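Local coordinates for protein Ribose/Galactose Isomerase (Vibrio parahaemolyticus, PDB 3ONO) that probably interconverts aldose and ketose sugar phosphates as an isomerase of the LacAB/RpiB type, at residues Tyr51-Leu62 / Gly79-Val90; Val172-Val183 / Glu204-Leu212. All coordinates share one frame; numbering follows the deposited sequence.

Interaction 1: Tyr51-Leu62 / Gly79-Val90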
loop_
_atom_site.group_PDB
_atom_site.type_symbol
_atom_site.label_atom_id
_atom_site.label_comp_id
_atom_site.label_asym_id
_atom_site.label_seq_id
_atom_site.Cartn_x
_atom_site.Cartn_y
_atom_site.Cartn_z
ATOM N N TYR A 51 14.464 -15.070 13.170
ATOM C CA TYR A 51 15.045 -14.147 12.199
ATOM C C TYR A 51 16.506 -13.821 12.486
ATOM O O TYR A 51 17.203 -13.337 11.599
ATOM C CB TYR A 51 14.212 -12.863 12.054
ATOM C CG TYR A 51 14.143 -11.984 13.279
ATOM C CD1 TYR A 51 15.202 -11.134 13.619
ATOM C CD2 TYR A 51 12.989 -11.966 14.083
ATOM C CE1 TYR A 51 15.117 -10.295 14.721
ATOM C CE2 TYR A 51 12.906 -11.136 15.197
ATOM C CZ TYR A 51 13.984 -10.315 15.517
ATOM O OH TYR A 51 13.919 -9.472 16.606
ATOM N N ILE A 52 16.994 -14.112 13.698
ATOM C CA ILE A 52 18.412 -13.946 13.973
ATOM C C ILE A 52 19.223 -14.950 13.161
ATOM O O ILE A 52 20.225 -14.605 12.534
ATOM C CB ILE A 52 18.745 -14.158 15.485
ATOM C CG1 ILE A 52 17.995 -13.143 16.345
ATOM C CG2 ILE A 52 20.274 -14.039 15.722
ATOM C CD1 ILE A 52 18.354 -11.686 16.066
ATOM N N HIS A 53 18.790 -16.207 13.163
ATOM C CA HIS A 53 19.510 -17.236 12.428
ATOM C C HIS A 53 19.477 -16.934 10.937
ATOM O O HIS A 53 20.439 -17.208 10.230
ATOM C CB HIS A 53 18.916 -18.614 12.702
ATOM C CG HIS A 53 18.875 -18.959 14.156
ATOM N ND1 HIS A 53 17.691 -19.042 14.867
ATOM C CD2 HIS A 53 19.871 -19.214 15.041
ATOM C CE1 HIS A 53 17.964 -19.350 16.125
ATOM N NE2 HIS A 53 19.282 -19.458 16.258
ATOM N N LEU A 54 18.367 -16.372 10.460
ATOM C CA LEU A 54 18.277 -16.058 9.039
ATOM C C LEU A 54 19.430 -15.166 8.569
ATOM O O LEU A 54 20.016 -15.394 7.496
ATOM C CB LEU A 54 16.924 -15.392 8.709
ATOM C CG LEU A 54 15.676 -16.230 8.995
ATOM C CD1 LEU A 54 14.400 -15.440 8.622
ATOM C CD2 LEU A 54 15.702 -17.572 8.253
ATOM N N GLY A 55 19.732 -14.122 9.324
ATOM C CA GLY A 55 20.802 -13.222 8.930
ATOM C C GLY A 55 22.140 -13.943 8.856
ATOM O O GLY A 55 22.951 -13.710 7.945
ATOM N N ILE A 56 22.393 -14.810 9.832
ATOM C CA ILE A 56 23.664 -15.550 9.858
ATOM C C ILE A 56 23.752 -16.484 8.651
ATOM O O ILE A 56 24.795 -16.575 7.983
ATOM C CB ILE A 56 23.793 -16.364 11.166
ATOM C CG1 ILE A 56 23.888 -15.412 12.353
ATOM C CG2 ILE A 56 25.024 -17.286 11.124
ATOM C CD1 ILE A 56 23.543 -16.071 13.687
HETATM N N MSE A 57 22.650 -17.173 8.370
HETATM C CA MSE A 57 22.559 -18.016 7.175
HETATM C C MSE A 57 22.770 -17.221 5.895
HETATM O O MSE A 57 23.470 -17.672 4.985
HETATM C CB MSE A 57 21.210 -18.754 7.139
HETATM C CG MSE A 57 21.024 -19.598 8.377
HETATM SE SE MSE A 57 19.179 -20.067 8.726
HETATM C CE MSE A 57 19.157 -21.558 7.507
ATOM N N ALA A 58 22.189 -16.030 5.810
ATOM C CA ALA A 58 22.373 -15.247 4.589
ATOM C C ALA A 58 23.845 -14.884 4.442
ATOM O O ALA A 58 24.410 -14.947 3.338
ATOM C CB ALA A 58 21.516 -13.992 4.624
ATOM N N SER A 59 24.475 -14.502 5.551
ATOM C CA SER A 59 25.905 -14.158 5.479
ATOM C C SER A 59 26.724 -15.355 5.013
ATOM O O SER A 59 27.555 -15.236 4.107
ATOM C CB SER A 59 26.467 -13.659 6.819
ATOM O OG SER A 59 27.869 -13.402 6.678
ATOM N N ILE A 60 26.488 -16.515 5.611
ATOM C CA ILE A 60 27.339 -17.665 5.282
ATOM C C ILE A 60 27.155 -18.041 3.815
ATOM O O ILE A 60 28.136 -18.262 3.092
ATOM C CB ILE A 60 27.071 -18.847 6.208
ATOM C CG1 ILE A 60 27.570 -18.492 7.617
ATOM C CG2 ILE A 60 27.783 -20.117 5.688
ATOM C CD1 ILE A 60 27.106 -19.443 8.711
ATOM N N LEU A 61 25.905 -18.069 3.357
ATOM C CA LEU A 61 25.657 -18.472 1.980
ATOM C C LEU A 61 26.117 -17.427 0.972
ATOM O O LEU A 61 26.611 -17.782 -0.090
ATOM C CB LEU A 61 24.192 -18.851 1.777
ATOM C CG LEU A 61 23.643 -20.062 2.536
ATOM C CD1 LEU A 61 22.140 -20.234 2.318
ATOM C CD2 LEU A 61 24.378 -21.349 2.136
ATOM N N LEU A 62 25.934 -16.139 1.273
ATOM C CA LEU A 62 26.328 -15.105 0.313
ATOM C C LEU A 62 27.832 -14.879 0.334
ATOM O O LEU A 62 28.473 -14.795 -0.707
ATOM C CB LEU A 62 25.580 -13.786 0.573
ATOM C CG LEU A 62 24.100 -13.830 0.184
ATOM C CD1 LEU A 62 23.333 -12.701 0.859
ATOM C CD2 LEU A 62 23.900 -13.773 -1.341
ATOM N N GLY A 79 12.433 -7.651 11.270
ATOM C CA GLY A 79 13.483 -8.385 11.971
ATOM C C GLY A 79 14.446 -9.014 10.979
ATOM O O GLY A 79 15.670 -8.915 11.110
ATOM N N ALA A 80 13.903 -9.674 9.961
ATOM C CA ALA A 80 14.781 -10.366 9.017
ATOM C C ALA A 80 15.653 -9.369 8.243
ATOM O O ALA A 80 16.820 -9.621 7.994
ATOM C CB ALA A 80 13.962 -11.238 8.055
ATOM N N LEU A 81 15.078 -8.235 7.869
ATOM C CA LEU A 81 15.810 -7.214 7.117
ATOM C C LEU A 81 16.951 -6.632 7.948
ATOM O O LEU A 81 18.085 -6.439 7.460
ATOM C CB LEU A 81 14.808 -6.123 6.728
ATOM C CG LEU A 81 15.096 -4.678 6.361
ATOM C CD1 LEU A 81 13.747 -4.053 6.081
ATOM C CD2 LEU A 81 15.793 -3.901 7.449
HETATM N N MSE A 82 16.676 -6.369 9.221
HETATM C CA MSE A 82 17.707 -5.756 10.069
HETATM C C MSE A 82 18.774 -6.779 10.463
HETATM O O MSE A 82 19.968 -6.441 10.582
HETATM C CB MSE A 82 17.064 -5.098 11.277
HETATM C CG MSE A 82 16.122 -3.967 10.845
HETATM SE SE MSE A 82 15.387 -3.036 12.370
HETATM C CE MSE A 82 14.623 -4.593 13.242
ATOM N N SER A 83 18.338 -8.029 10.620
ATOM C CA SER A 83 19.246 -9.154 10.932
ATOM C C SER A 83 20.192 -9.450 9.767
ATOM O O SER A 83 21.368 -9.744 9.969
ATOM C CB SER A 83 18.404 -10.405 11.265
ATOM O OG SER A 83 19.228 -11.560 11.444
ATOM N N CYS A 84 19.697 -9.357 8.538
ATOM C CA CYS A 84 20.576 -9.554 7.362
ATOM C C CYS A 84 21.558 -8.397 7.180
ATOM O O CYS A 84 22.755 -8.608 6.917
ATOM C CB CYS A 84 19.726 -9.679 6.094
ATOM S SG CYS A 84 18.909 -11.285 5.952
ATOM N N ASN A 85 21.055 -7.169 7.268
ATOM C CA ASN A 85 21.884 -6.006 6.919
ATOM C C ASN A 85 23.080 -5.765 7.830
ATOM O O ASN A 85 24.054 -5.118 7.424
ATOM C CB ASN A 85 21.030 -4.735 6.807
ATOM C CG ASN A 85 20.376 -4.594 5.415
ATOM O OD1 ASN A 85 21.085 -4.480 4.417
ATOM N ND2 ASN A 85 19.045 -4.613 5.349
ATOM N N LEU A 86 23.053 -6.297 9.051
ATOM C CA LEU A 86 24.223 -6.119 9.917
ATOM C C LEU A 86 25.447 -6.830 9.365
ATOM O O LEU A 86 26.576 -6.439 9.649
ATOM C CB LEU A 86 23.952 -6.617 11.348
ATOM C CG LEU A 86 23.804 -8.130 11.522
ATOM C CD1 LEU A 86 25.155 -8.769 11.921
ATOM C CD2 LEU A 86 22.751 -8.430 12.605
ATOM N N HIS A 87 25.244 -7.878 8.577
ATOM C CA HIS A 87 26.388 -8.688 8.130
ATOM C C HIS A 87 27.095 -8.089 6.929
ATOM O O HIS A 87 26.450 -7.679 5.971
ATOM C CB HIS A 87 25.930 -10.103 7.772
ATOM C CG HIS A 87 25.362 -10.858 8.935
ATOM N ND1 HIS A 87 26.152 -11.564 9.825
ATOM C CD2 HIS A 87 24.083 -11.018 9.350
ATOM C CE1 HIS A 87 25.375 -12.122 10.740
ATOM N NE2 HIS A 87 24.114 -11.798 10.477
ATOM N N PRO A 88 28.432 -8.056 6.964
ATOM C CA PRO A 88 29.107 -7.595 5.744
ATOM C C PRO A 88 28.762 -8.511 4.581
ATOM O O PRO A 88 28.561 -9.730 4.752
ATOM C CB PRO A 88 30.613 -7.709 6.106
ATOM C CG PRO A 88 30.663 -8.795 7.186
ATOM C CD PRO A 88 29.345 -8.638 7.965
ATOM N N GLY A 89 28.709 -7.939 3.382
ATOM C CA GLY A 89 28.435 -8.728 2.205
ATOM C C GLY A 89 26.961 -9.052 1.989
ATOM O O GLY A 89 26.620 -9.707 1.008
ATOM N N VAL A 90 26.098 -8.620 2.911
ATOM C CA VAL A 90 24.656 -8.862 2.793
ATOM C C VAL A 90 23.929 -7.538 2.698
ATOM O O VAL A 90 23.903 -6.777 3.663
ATOM C CB VAL A 90 24.117 -9.627 4.017
ATOM C CG1 VAL A 90 22.624 -9.953 3.821
ATOM C CG2 VAL A 90 24.946 -10.911 4.227
HETATM O O HOH W 1 28.634 -12.098 8.728
#
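Where G55 faces C84, helix 51-62 and helix 79-85 come so close that their backbones touch, CA of G55 lying 4.0 Å from CA of C84. The axes are 7.6 Å apart at closest approach and cross at -41°. G55 brings only its CA to this crossing, so the two backbones meet directly, with C84 SG also 4.0 Å from G55 CA. Beside it, S83 OG donates to the carbonyl O of Y51 over 2.7 Å, tilted 23° from the carbonyl plane. With OG anti to the backbone N (chi1 174°), the S83 hydroxyl points across to the opposite helix and pins its first turn. The Y51 ring turns back over G79, whose CA stands 3.7 Å from the ring centroid in a CH-pi contact over the face, while S83 CB meets the ring at its edge. Further along, A58 CB rests against C84 SG at 4.0 Å.

Toward the H87-V90 turn the backbones separate and a water enters. The H87 imidazole lies against the flank of helix 51-62, near G55, I56 and S59, with the carbonyl O of G55 over one face. H87 ND1 is 2.8 Å from the oxygen of water 1, which also bonds the S59 hydroxyl, itself bonded to N63. The turn is of type II, and G89 in it is partly exposed, but V90 packs closely again, its CG2 3.6 Å from S59 CA and its CG1 against L62 CD1.

Both helices lean on strand 69-74 of the parallel sheet, L54 and A80 on T72 and L62 on V70. The far side of helix 51-62 meets helices 180-186 and 190-199, while L81 of helix 79-85 packs against L81 of the second subunit.

Interaction 2: Val172-Val183 / Glu204-Leu212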
loop_
_atom_site.group_PDB
_atom_site.type_symbol
_atom_site.label_atom_id
_atom_site.label_comp_id
_atom_site.label_asym_id
_atom_site.label_seq_id
_atom_site.Cartn_x
_atom_site.Cartn_y
_atom_site.Cartn_z
ATOM N N VAL A 172 34.887 -14.360 8.960
ATOM C CA VAL A 172 34.983 -15.479 9.882
ATOM C C VAL A 172 35.190 -15.027 11.321
ATOM O O VAL A 172 34.546 -15.560 12.226
ATOM C CB VAL A 172 36.002 -16.523 9.418
ATOM C CG1 VAL A 172 36.148 -17.606 10.469
ATOM C CG2 VAL A 172 35.535 -17.112 8.097
ATOM N N GLU A 173 36.050 -14.028 11.536
ATOM C CA GLU A 173 36.260 -13.492 12.877
ATOM C C GLU A 173 34.937 -13.033 13.469
ATOM O O GLU A 173 34.663 -13.252 14.645
ATOM C CB GLU A 173 37.221 -12.301 12.883
ATOM C CG GLU A 173 37.508 -11.810 14.308
ATOM C CD GLU A 173 38.546 -10.690 14.392
ATOM O OE1 GLU A 173 39.308 -10.497 13.419
ATOM O OE2 GLU A 173 38.599 -10.007 15.444
ATOM N N GLY A 174 34.143 -12.346 12.655
ATOM C CA GLY A 174 32.842 -11.869 13.115
ATOM C C GLY A 174 31.907 -13.006 13.493
ATOM O O GLY A 174 31.198 -12.947 14.516
ATOM N N LEU A 175 31.901 -14.056 12.687
ATOM C CA LEU A 175 31.023 -15.181 12.959
ATOM C C LEU A 175 31.458 -15.841 14.264
ATOM O O LEU A 175 30.631 -16.310 15.042
ATOM C CB LEU A 175 31.061 -16.194 11.822
ATOM C CG LEU A 175 30.358 -15.760 10.533
ATOM C CD1 LEU A 175 30.584 -16.809 9.453
ATOM C CD2 LEU A 175 28.848 -15.492 10.767
ATOM N N ARG A 176 32.765 -15.864 14.509
ATOM C CA ARG A 176 33.261 -16.469 15.745
ATOM C C ARG A 176 32.876 -15.671 16.977
ATOM O O ARG A 176 32.875 -16.213 18.087
ATOM C CB ARG A 176 34.782 -16.608 15.719
ATOM C CG ARG A 176 35.333 -17.593 14.715
ATOM C CD ARG A 176 36.874 -17.793 14.967
ATOM N NE ARG A 176 37.474 -18.477 13.823
ATOM C CZ ARG A 176 37.454 -19.795 13.643
ATOM N NH1 ARG A 176 36.899 -20.588 14.559
ATOM N NH2 ARG A 176 38.013 -20.325 12.556
ATOM N N ALA A 177 32.614 -14.375 16.797
ATOM C CA ALA A 177 32.270 -13.497 17.911
ATOM C C ALA A 177 30.794 -13.613 18.253
ATOM O O ALA A 177 30.392 -13.267 19.368
ATOM C CB ALA A 177 32.608 -12.043 17.601
ATOM N N ILE A 178 29.977 -14.054 17.286
ATOM C CA ILE A 178 28.557 -14.287 17.574
ATOM C C ILE A 178 28.471 -15.430 18.581
ATOM O O ILE A 178 29.338 -16.283 18.621
ATOM C CB ILE A 178 27.807 -14.670 16.284
ATOM C CG1 ILE A 178 27.896 -13.511 15.285
ATOM C CG2 ILE A 178 26.335 -15.050 16.582
ATOM C CD1 ILE A 178 27.314 -13.846 13.914
ATOM N N ASP A 179 27.437 -15.433 19.418
ATOM C CA ASP A 179 27.195 -16.574 20.300
ATOM C C ASP A 179 27.211 -17.822 19.443
ATOM O O ASP A 179 26.430 -17.946 18.507
ATOM C CB ASP A 179 25.817 -16.416 20.976
ATOM C CG ASP A 179 25.344 -17.679 21.700
ATOM O OD1 ASP A 179 26.163 -18.537 22.103
ATOM O OD2 ASP A 179 24.120 -17.797 21.901
ATOM N N GLN A 180 28.126 -18.751 19.731
ATOM C CA GLN A 180 28.269 -19.870 18.805
ATOM C C GLN A 180 27.070 -20.797 18.788
ATOM O O GLN A 180 26.866 -21.535 17.827
ATOM C CB GLN A 180 29.572 -20.652 19.069
ATOM C CG GLN A 180 30.841 -19.823 18.829
ATOM C CD GLN A 180 30.966 -19.363 17.378
ATOM O OE1 GLN A 180 30.530 -18.254 17.017
ATOM N NE2 GLN A 180 31.534 -20.222 16.535
ATOM N N GLU A 181 26.264 -20.770 19.841
ATOM C CA GLU A 181 24.993 -21.496 19.811
ATOM C C GLU A 181 24.125 -21.018 18.627
ATOM O O GLU A 181 23.480 -21.813 17.954
ATOM C CB GLU A 181 24.210 -21.265 21.106
ATOM C CG GLU A 181 24.093 -22.471 22.044
ATOM C CD GLU A 181 22.670 -22.611 22.635
ATOM O OE1 GLU A 181 22.369 -22.010 23.706
ATOM O OE2 GLU A 181 21.847 -23.325 22.012
ATOM N N LEU A 182 24.103 -19.712 18.408
ATOM C CA LEU A 182 23.324 -19.159 17.302
ATOM C C LEU A 182 23.846 -19.681 15.982
ATOM O O LEU A 182 23.068 -20.065 15.125
ATOM C CB LEU A 182 23.373 -17.638 17.279
ATOM C CG LEU A 182 22.633 -16.872 18.368
ATOM C CD1 LEU A 182 22.975 -15.402 18.246
ATOM C CD2 LEU A 182 21.108 -17.075 18.261
ATOM N N VAL A 183 25.165 -19.697 15.804
ATOM C CA VAL A 183 25.692 -20.091 14.505
ATOM C C VAL A 183 25.478 -21.585 14.275
ATOM O O VAL A 183 25.139 -22.005 13.160
ATOM C CB VAL A 183 27.172 -19.727 14.343
ATOM C CG1 VAL A 183 27.602 -19.954 12.894
ATOM C CG2 VAL A 183 27.408 -18.269 14.764
ATOM N N GLU A 204 37.821 -21.241 3.826
ATOM C CA GLU A 204 37.899 -20.873 5.230
ATOM C C GLU A 204 36.515 -20.941 5.889
ATOM O O GLU A 204 36.385 -21.351 7.055
ATOM C CB GLU A 204 38.526 -19.491 5.450
ATOM C CG GLU A 204 38.710 -19.203 6.951
ATOM C CD GLU A 204 39.234 -17.806 7.281
ATOM O OE1 GLU A 204 39.175 -16.916 6.398
ATOM O OE2 GLU A 204 39.695 -17.606 8.442
ATOM N N ILE A 205 35.493 -20.543 5.137
ATOM C CA ILE A 205 34.126 -20.582 5.660
ATOM C C ILE A 205 33.647 -22.028 5.809
ATOM O O ILE A 205 33.098 -22.406 6.845
ATOM C CB ILE A 205 33.167 -19.770 4.786
ATOM C CG1 ILE A 205 33.629 -18.310 4.739
ATOM C CG2 ILE A 205 31.741 -19.875 5.335
ATOM C CD1 ILE A 205 32.689 -17.394 3.938
ATOM N N ALA A 206 33.901 -22.848 4.795
ATOM C CA ALA A 206 33.547 -24.258 4.873
ATOM C C ALA A 206 34.198 -24.911 6.095
ATOM O O ALA A 206 33.545 -25.629 6.856
ATOM C CB ALA A 206 33.966 -24.975 3.612
ATOM N N GLU A 207 35.486 -24.662 6.292
ATOM C CA GLU A 207 36.178 -25.277 7.418
ATOM C C GLU A 207 35.593 -24.815 8.746
ATOM O O GLU A 207 35.442 -25.611 9.677
ATOM C CB GLU A 207 37.685 -25.017 7.352
ATOM C CG GLU A 207 38.402 -25.877 6.314
ATOM C CD GLU A 207 38.175 -27.371 6.523
ATOM O OE1 GLU A 207 38.484 -27.873 7.627
ATOM O OE2 GLU A 207 37.680 -28.037 5.585
ATOM N N TYR A 208 35.245 -23.534 8.829
ATOM C CA TYR A 208 34.636 -23.008 10.043
ATOM C C TYR A 208 33.282 -23.665 10.289
ATOM O O TYR A 208 33.003 -24.110 11.401
ATOM C CB TYR A 208 34.466 -21.486 9.967
ATOM C CG TYR A 208 33.555 -20.945 11.041
ATOM C CD1 TYR A 208 33.925 -20.993 12.380
ATOM C CD2 TYR A 208 32.317 -20.377 10.714
ATOM C CE1 TYR A 208 33.099 -20.508 13.373
ATOM C CE2 TYR A 208 31.483 -19.881 11.701
ATOM C CZ TYR A 208 31.873 -19.946 13.023
ATOM O OH TYR A 208 31.052 -19.470 14.012
ATOM N N VAL A 209 32.438 -23.699 9.258
ATOM C CA VAL A 209 31.130 -24.352 9.368
ATOM C C VAL A 209 31.285 -25.820 9.786
ATOM O O VAL A 209 30.617 -26.280 10.712
ATOM C CB VAL A 209 30.311 -24.230 8.080
ATOM C CG1 VAL A 209 29.054 -25.090 8.163
ATOM C CG2 VAL A 209 29.954 -22.758 7.828
ATOM N N LYS A 210 32.191 -26.541 9.130
ATOM C CA LYS A 210 32.457 -27.943 9.489
ATOM C C LYS A 210 32.782 -28.115 10.975
ATOM O O LYS A 210 32.318 -29.061 11.619
ATOM C CB LYS A 210 33.597 -28.527 8.645
ATOM C CG LYS A 210 33.197 -28.845 7.215
ATOM C CD LYS A 210 34.291 -29.577 6.435
ATOM C CE LYS A 210 33.828 -29.838 4.997
ATOM N NZ LYS A 210 34.661 -30.832 4.266
ATOM N N SER A 211 33.571 -27.193 11.516
ATOM C CA SER A 211 33.981 -27.272 12.906
ATOM C C SER A 211 32.816 -27.157 13.888
ATOM O O SER A 211 32.932 -27.567 15.047
ATOM C CB SER A 211 35.054 -26.219 13.208
ATOM O OG SER A 211 34.495 -24.934 13.437
ATOM N N LEU A 212 31.703 -26.573 13.441
ATOM C CA LEU A 212 30.523 -26.450 14.291
ATOM C C LEU A 212 29.674 -27.730 14.321
ATOM O O LEU A 212 28.861 -27.923 15.230
ATOM C CB LEU A 212 29.653 -25.268 13.829
ATOM C CG LEU A 212 30.309 -23.880 13.841
ATOM C CD1 LEU A 212 29.352 -22.864 13.186
ATOM C CD2 LEU A 212 30.663 -23.455 15.246
HETATM O O HOH W 2 39.361 -19.371 10.236
#
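Y208 drives its ring between helix 172-177 and helix 180-183, a knob seated among V172, L175, R176 and V183. L175 CB approaches Y208 CE2 obliquely at 3.7 Å. R176 runs past the ring in the opposite direction, the guanidinium plane 74° from the ring plane and Y208 CD1 3.6 Å above the guanidinium face. At the phenol end, V183 CG1 lies 3.7 Å from Y208 OH, and the side-chain amide of Q180 meets the ring at its edge. CG of Y208 is anti to its own backbone N (chi1 166°), which sends the ring straight out from helix 204-212 into this socket.

On either side of the tyrosine along its helix, smaller contacts complete the interface. V172 CG2 touches I205 CG1 at 4.0 Å and rests beside the carboxylate of E204. One turn after Y208, L212 CD1 presses on V183 CG1 at 3.4 Å, tighter than ordinary van der Waals packing.

The next shell surrounds these groups. A water accepts from R176 NH2 and donates to E204 OE2, 2.5 Å away, linking two side chains whose charged atoms stand 5.2 Å apart between R176 NH2 and E204 OE2. D179 N-caps helix 180-183, its OD1 accepting from E181 N, at the start of the turn that carries Q180 and V183.

Helices 172-177 and 204-212 run nearly parallel, 18° apart. I205 and V209 pack on F196 of helix 190-199, while L175 reaches I60 and L182 covers I52, H53 and I56 of helix 51-63.

From the N terminus, the chain first closes interaction 1, a short loop in which helix 51-62 leads through strand 69-74 to helix 79-85 and its following turn. Only then, after the remaining strands and the long helix 150-167, does interaction 2 open; its loop runs from 172-183 through helix 190-199 to 204-212. The two loops therefore follow in series, neither crossing nor nesting. Their centres are 14 Å apart, yet they touch along the outer side of helix 51-62, where I60 CG1 meets L175 CD1 at 3.9 Å. Segment 172-183 is thereby laid against that outer side, while 204-212 packs behind it, and both contacts also reach the second subunit.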